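Local coordinates for protein MIPZ (Caulobacter crescentus, PDB 2XJ9) that binds ATP as a dimeric P-loop ATPase of bacterial cell division and probably positions the division plane as a gradient-forming inhibitor, at residues A[212-224]-A[249-263]. The protein carries 1 engineered substitution. Residues are numbered along the deposited sequence; the frame is centred on the assembly and turned at random.
Sequences FRIGPGLRDRVIY and QHLAARQELRALMHS. With AGS (phosphothiophosphoric acid-adenylate ester), chain D.
E256 meets Y224 because its CG stands anti to the carbonyl carbon (chi1 -68°) and the chain then runs straight out from helix 249-263. Y224 has the same first torsion (chi1 -75°), which brings its OH to the carboxylate. The Y224 hydroxyl OH donates to E256 OE1 at 2.6 Å, nearly along the C-O axis of that oxygen. Ring and carboxylate are almost coplanar. E256 OE2 receives NH1 of R221 in a salt bridge, although the place of NH1 is less sure. A252 CB lies over one face of the R221 guanidinium, 3.5 Å from NH2. E256 thus bonds to Y224 and, less surely, to R221, two residues of the nucleotide pocket. There R221 N donates to N1 of the nucleotide AGS over 3.0 Å, and the adenine N6 of AGS donates to R219 O. Y224 CD2 lies 3.3 Å from AGS N6. A leucine in place of Y224 would probably leave E256 OE1 without its hydroxyl donor and remove the ring whose CD2 lies beside the adenine amine. L218 CD2 rests 4.1 Å from L257 CD1, and I223 CD1 approaches the H250 ring. At the helix C-terminus, P216 packs on L260 and S263. R213 grips S263 O end-on with NH1 and NH2, the latter at 2.7 Å. That oxygen lies in the guanidinium plane. D180 forms a salt bridge with R213. R213 lies on strand 213-215, the outermost, within this chain, of the parallel sheet, beside strand 180-186. Helix 249-263 also packs on helix 18-30, through L257, L260 and M261.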
loop_
_atom_site.group_PDB
_atom_site.type_symbol
_atom_site.label_atom_id
_atom_site.label_comp_id
_atom_site.label_asym_id
_atom_site.label_seq_id
_atom_site.Cartn_x
_atom_site.Cartn_y
_atom_site.Cartn_z
ATOM N N PHE A 212 10.346 6.436 -18.772
ATOM C CA PHE A 212 10.299 7.349 -17.649
ATOM C C PHE A 212 11.719 7.740 -17.259
ATOM O O PHE A 212 12.694 7.160 -17.754
ATOM C CB PHE A 212 9.523 6.762 -16.468
ATOM C CG PHE A 212 10.055 5.465 -15.974
ATOM C CD1 PHE A 212 9.413 4.283 -16.277
ATOM C CD2 PHE A 212 11.200 5.430 -15.184
ATOM C CE1 PHE A 212 9.909 3.077 -15.813
ATOM C CE2 PHE A 212 11.701 4.229 -14.713
ATOM C CZ PHE A 212 11.055 3.048 -15.027
ATOM N N ARG A 213 11.824 8.743 -16.400
ATOM C CA ARG A 213 13.093 9.150 -15.868
ATOM C C ARG A 213 13.049 9.114 -14.349
ATOM O O ARG A 213 12.059 9.481 -13.728
ATOM C CB ARG A 213 13.445 10.543 -16.362
ATOM C CG ARG A 213 12.327 11.536 -16.240
ATOM C CD ARG A 213 12.798 12.945 -16.528
ATOM N NE ARG A 213 11.783 13.912 -16.136
ATOM C CZ ARG A 213 11.877 14.699 -15.071
ATOM N NH1 ARG A 213 12.951 14.650 -14.305
ATOM N NH2 ARG A 213 10.906 15.549 -14.777
ATOM N N ILE A 214 14.135 8.661 -13.753
ATOM C CA ILE A 214 14.173 8.486 -12.319
ATOM C C ILE A 214 14.388 9.809 -11.587
ATOM O O ILE A 214 15.233 10.618 -11.963
ATOM C CB ILE A 214 15.253 7.473 -11.923
ATOM C CG1 ILE A 214 15.010 6.155 -12.649
ATOM C CG2 ILE A 214 15.271 7.279 -10.424
ATOM C CD1 ILE A 214 16.229 5.308 -12.766
ATOM N N GLY A 215 13.594 10.030 -10.549
ATOM C CA GLY A 215 13.756 11.197 -9.709
ATOM C C GLY A 215 14.400 10.827 -8.379
ATOM O O GLY A 215 14.577 9.637 -8.054
ATOM N N PRO A 216 14.729 11.855 -7.584
ATOM C CA PRO A 216 15.376 11.725 -6.276
ATOM C C PRO A 216 14.438 11.140 -5.222
ATOM O O PRO A 216 13.270 11.550 -5.125
ATOM C CB PRO A 216 15.715 13.173 -5.900
ATOM C CG PRO A 216 15.105 14.056 -6.993
ATOM C CD PRO A 216 14.191 13.206 -7.799
ATOM N N GLY A 217 14.947 10.198 -4.429
ATOM C CA GLY A 217 14.136 9.543 -3.417
ATOM C C GLY A 217 13.782 10.396 -2.206
ATOM O O GLY A 217 14.459 11.379 -1.904
ATOM N N LEU A 218 12.696 10.035 -1.526
ATOM C CA LEU A 218 12.498 10.456 -0.141
ATOM C C LEU A 218 12.953 9.336 0.792
ATOM O O LEU A 218 13.022 8.173 0.398
ATOM C CB LEU A 218 11.041 10.774 0.135
ATOM C CG LEU A 218 10.380 11.802 -0.784
ATOM C CD1 LEU A 218 9.027 12.236 -0.192
ATOM C CD2 LEU A 218 11.293 12.992 -0.977
ATOM N N ARG A 219 13.277 9.674 2.025
ATOM C CA ARG A 219 13.714 8.646 2.945
ATOM C C ARG A 219 12.632 8.456 3.966
ATOM O O ARG A 219 11.818 9.342 4.181
ATOM C CB ARG A 219 15.021 9.040 3.609
ATOM C CG ARG A 219 16.153 9.154 2.618
ATOM C CD ARG A 219 17.494 9.070 3.310
ATOM N NE ARG A 219 17.450 8.161 4.455
ATOM C CZ ARG A 219 18.525 7.668 5.066
ATOM N NH1 ARG A 219 18.384 6.847 6.103
ATOM N NH2 ARG A 219 19.742 7.986 4.638
ATOM N N ASP A 220 12.613 7.285 4.579
ATOM C CA ASP A 220 11.676 6.984 5.647
ATOM C C ASP A 220 11.865 8.020 6.760
ATOM O O ASP A 220 12.950 8.178 7.286
ATOM C CB ASP A 220 11.939 5.552 6.134
ATOM C CG ASP A 220 10.793 4.969 6.929
ATOM O OD1 ASP A 220 9.717 5.595 6.994
ATOM O OD2 ASP A 220 10.969 3.865 7.488
ATOM N N ARG A 221 10.815 8.750 7.102
ATOM C CA ARG A 221 10.949 9.828 8.061
ATOM C C ARG A 221 9.655 10.106 8.774
ATOM O O ARG A 221 8.670 10.492 8.155
ATOM C CB ARG A 221 11.360 11.095 7.348
ATOM C CG ARG A 221 12.783 11.095 6.899
ATOM C CD ARG A 221 13.349 12.492 7.014
ATOM N NE ARG A 221 14.797 12.488 6.882
ATOM C CZ ARG A 221 15.421 12.592 5.717
ATOM N NH1 ARG A 221 14.710 12.708 4.605
ATOM N NH2 ARG A 221 16.746 12.583 5.667
ATOM N N VAL A 222 9.669 9.956 10.084
ATOM C CA VAL A 222 8.507 10.234 10.911
ATOM C C VAL A 222 7.750 11.507 10.536
ATOM O O VAL A 222 6.528 11.550 10.617
ATOM C CB VAL A 222 8.929 10.375 12.391
ATOM C CG1 VAL A 222 7.773 10.004 13.312
ATOM C CG2 VAL A 222 10.155 9.511 12.671
ATOM N N ILE A 223 8.486 12.545 10.158
ATOM C CA ILE A 223 7.908 13.852 9.902
ATOM C C ILE A 223 7.027 13.832 8.645
ATOM O O ILE A 223 6.172 14.715 8.443
ATOM C CB ILE A 223 9.010 14.954 9.797
ATOM C CG1 ILE A 223 8.387 16.348 9.723
ATOM C CG2 ILE A 223 9.911 14.710 8.605
ATOM C CD1 ILE A 223 7.599 16.720 10.958
ATOM N N TYR A 224 7.218 12.811 7.812
ATOM C CA TYR A 224 6.411 12.671 6.599
ATOM C C TYR A 224 5.058 12.035 6.887
ATOM O O TYR A 224 4.225 11.881 5.987
ATOM C CB TYR A 224 7.141 11.825 5.568
ATOM C CG TYR A 224 8.285 12.524 4.851
ATOM C CD1 TYR A 224 8.274 13.896 4.641
ATOM C CD2 TYR A 224 9.381 11.809 4.393
ATOM C CE1 TYR A 224 9.325 14.528 3.994
ATOM C CE2 TYR A 224 10.416 12.434 3.750
ATOM C CZ TYR A 224 10.380 13.791 3.550
ATOM O OH TYR A 224 11.410 14.415 2.901
ATOM N N GLN A 249 16.201 16.302 11.753
ATOM C CA GLN A 249 15.576 15.747 10.544
ATOM C C GLN A 249 14.844 16.771 9.635
ATOM O O GLN A 249 14.811 16.600 8.415
ATOM C CB GLN A 249 14.610 14.612 10.913
ATOM C CG GLN A 249 15.192 13.507 11.795
ATOM C CD GLN A 249 15.406 12.160 11.068
ATOM O OE1 GLN A 249 16.148 11.301 11.558
ATOM N NE2 GLN A 249 14.757 11.972 9.911
ATOM N N HIS A 250 14.267 17.823 10.213
ATOM C CA HIS A 250 13.465 18.752 9.426
ATOM C C HIS A 250 14.235 19.318 8.247
ATOM O O HIS A 250 13.704 19.416 7.143
ATOM C CB HIS A 250 12.943 19.895 10.291
ATOM C CG HIS A 250 12.041 19.447 11.393
ATOM N ND1 HIS A 250 11.826 18.113 11.675
ATOM C CD2 HIS A 250 11.302 20.148 12.286
ATOM C CE1 HIS A 250 10.990 18.012 12.693
ATOM N NE2 HIS A 250 10.660 19.231 13.083
ATOM N N LEU A 251 15.489 19.688 8.472
ATOM C CA LEU A 251 16.260 20.338 7.429
ATOM C C LEU A 251 16.559 19.385 6.288
ATOM O O LEU A 251 16.419 19.749 5.129
ATOM C CB LEU A 251 17.546 20.942 7.998
ATOM C CG LEU A 251 17.319 21.985 9.104
ATOM C CD1 LEU A 251 18.641 22.636 9.508
ATOM C CD2 LEU A 251 16.283 23.044 8.680
ATOM N N ALA A 252 16.958 18.161 6.603
ATOM C CA ALA A 252 17.193 17.185 5.549
ATOM C C ALA A 252 15.916 16.960 4.738
ATOM O O ALA A 252 15.960 16.738 3.523
ATOM C CB ALA A 252 17.668 15.888 6.135
ATOM N N ALA A 253 14.783 17.023 5.424
ATOM C CA ALA A 253 13.484 16.766 4.809
ATOM C C ALA A 253 13.072 17.840 3.797
ATOM O O ALA A 253 12.713 17.531 2.650
ATOM C CB ALA A 253 12.405 16.609 5.884
ATOM N N ARG A 254 13.113 19.098 4.222
ATOM C CA ARG A 254 12.711 20.168 3.336
ATOM C C ARG A 254 13.705 20.221 2.184
ATOM O O ARG A 254 13.375 20.663 1.074
ATOM C CB ARG A 254 12.642 21.487 4.086
ATOM C CG ARG A 254 13.973 22.173 4.269
ATOM C CD ARG A 254 13.887 23.211 5.372
ATOM N NE ARG A 254 12.589 23.819 5.371
ATOM C CZ ARG A 254 11.624 23.850 6.286
ATOM N NH1 ARG A 254 10.536 24.492 5.907
ATOM N NH2 ARG A 254 11.687 23.320 7.507
ATOM N N GLN A 255 14.916 19.743 2.451
ATOM C CA GLN A 255 15.915 19.538 1.406
ATOM C C GLN A 255 15.430 18.606 0.296
ATOM O O GLN A 255 15.310 19.035 -0.845
ATOM C CB GLN A 255 17.223 19.011 1.998
ATOM C CG GLN A 255 18.237 20.097 2.288
ATOM C CD GLN A 255 18.518 20.952 1.061
ATOM O OE1 GLN A 255 19.264 21.933 1.131
ATOM N NE2 GLN A 255 17.918 20.582 -0.075
ATOM N N GLU A 256 15.159 17.345 0.635
ATOM C CA GLU A 256 14.677 16.344 -0.317
ATOM C C GLU A 256 13.455 16.796 -1.080
ATOM O O GLU A 256 13.328 16.530 -2.272
ATOM C CB GLU A 256 14.268 15.088 0.414
ATOM C CG GLU A 256 15.379 14.339 1.035
ATOM C CD GLU A 256 14.865 13.224 1.873
ATOM O OE1 GLU A 256 13.645 13.230 2.145
ATOM O OE2 GLU A 256 15.663 12.348 2.264
ATOM N N LEU A 257 12.530 17.431 -0.374
ATOM C CA LEU A 257 11.328 17.911 -0.999
ATOM C C LEU A 257 11.726 18.889 -2.078
ATOM O O LEU A 257 11.227 18.828 -3.208
ATOM C CB LEU A 257 10.444 18.612 0.010
ATOM C CG LEU A 257 9.168 17.890 0.414
ATOM C CD1 LEU A 257 9.308 16.375 0.262
ATOM C CD2 LEU A 257 8.835 18.273 1.840
ATOM N N ARG A 258 12.628 19.796 -1.730
ATOM C CA ARG A 258 13.091 20.788 -2.690
ATOM C C ARG A 258 13.742 20.110 -3.898
ATOM O O ARG A 258 13.359 20.355 -5.036
ATOM C CB ARG A 258 14.045 21.777 -2.029
ATOM C CG ARG A 258 14.308 23.015 -2.850
ATOM C CD ARG A 258 15.156 24.006 -2.076
ATOM N NE ARG A 258 14.455 24.490 -0.887
ATOM C CZ ARG A 258 14.924 24.410 0.361
ATOM N NH1 ARG A 258 14.193 24.885 1.373
ATOM N NH2 ARG A 258 16.121 23.863 0.599
ATOM N N ALA A 259 14.702 19.233 -3.657
ATOM C CA ALA A 259 15.313 18.504 -4.754
ATOM C C ALA A 259 14.238 17.893 -5.619
ATOM O O ALA A 259 14.256 18.036 -6.834
ATOM C CB ALA A 259 16.207 17.434 -4.247
ATOM N N LEU A 260 13.299 17.209 -4.976
ATOM C CA LEU A 260 12.167 16.605 -5.668
ATOM C C LEU A 260 11.439 17.619 -6.564
ATOM O O LEU A 260 11.379 17.450 -7.781
ATOM C CB LEU A 260 11.212 15.949 -4.661
ATOM C CG LEU A 260 10.270 14.844 -5.167
ATOM C CD1 LEU A 260 8.833 15.319 -5.108
ATOM C CD2 LEU A 260 10.622 14.413 -6.595
ATOM N N MET A 261 10.904 18.670 -5.956
ATOM C CA MET A 261 10.249 19.749 -6.687
ATOM C C MET A 261 10.989 20.204 -7.955
ATOM O O MET A 261 10.366 20.460 -9.001
ATOM C CB MET A 261 10.077 20.936 -5.760
ATOM C CG MET A 261 9.113 20.672 -4.642
ATOM S SD MET A 261 7.428 20.923 -5.209
ATOM C CE MET A 261 7.454 22.711 -5.431
ATOM N N HIS A 262 12.310 20.335 -7.858
ATOM C CA HIS A 262 13.079 20.780 -9.006
ATOM C C HIS A 262 12.973 19.772 -10.125
ATOM O O HIS A 262 12.579 20.100 -11.249
ATOM C CB HIS A 262 14.535 21.040 -8.625
ATOM C CG HIS A 262 14.730 22.347 -7.919
ATOM N ND1 HIS A 262 15.884 23.091 -8.019
ATOM C CD2 HIS A 262 13.895 23.052 -7.117
ATOM C CE1 HIS A 262 15.758 24.194 -7.296
ATOM N NE2 HIS A 262 14.562 24.193 -6.737
ATOM N N SER A 263 13.303 18.538 -9.780
ATOM C CA SER A 263 13.292 17.419 -10.707
ATOM C C SER A 263 11.963 17.225 -11.449
ATOM O O SER A 263 11.920 16.560 -12.489
ATOM C CB SER A 263 13.651 16.137 -9.961
ATOM O OG SER A 263 13.695 15.048 -10.855
HETATM P PG AGS D . -2.555 3.253 -1.052
HETATM S S1G AGS D . -2.536 2.112 -2.069
HETATM O O2G AGS D . -3.150 2.912 0.297
HETATM O O3G AGS D . -3.094 4.579 -1.543
HETATM P PB AGS D . -0.290 5.018 -0.961
HETATM O O1B AGS D . 0.519 4.852 -2.229
HETATM O O2B AGS D . -1.315 6.100 -0.735
HETATM O O3B AGS D . -0.999 3.581 -0.733
HETATM P PA AGS D . 0.863 6.128 1.394
HETATM O O1A AGS D . 1.166 7.507 0.845
HETATM O O2A AGS D . -0.304 5.942 2.293
HETATM O O3A AGS D . 0.789 5.066 0.215
HETATM O "O5'" AGS D . 2.170 5.555 2.118
HETATM C "C5'" AGS D . 2.143 4.256 2.685
HETATM C "C4'" AGS D . 2.509 4.320 4.177
HETATM O "O4'" AGS D . 3.825 4.806 4.217
HETATM C "C3'" AGS D . 1.717 5.312 5.009
HETATM O "O3'" AGS D . 1.630 4.824 6.336
HETATM C "C2'" AGS D . 2.532 6.585 5.077
HETATM O "O2'" AGS D . 2.249 7.244 6.320
HETATM C "C1'" AGS D . 3.930 6.016 4.966
HETATM N N9 AGS D . 4.978 6.721 4.192
HETATM C C8 AGS D . 5.009 6.882 2.849
HETATM N N7 AGS D . 6.145 7.525 2.455
HETATM C C5 AGS D . 6.858 7.750 3.574
HETATM C C6 AGS D . 8.138 8.370 3.879
HETATM N N6 AGS D . 8.883 8.886 2.882
HETATM N N1 AGS D . 8.521 8.392 5.173
HETATM C C2 AGS D . 7.783 7.889 6.175
HETATM N N3 AGS D . 6.602 7.309 5.975
HETATM C C4 AGS D . 6.105 7.211 4.716
#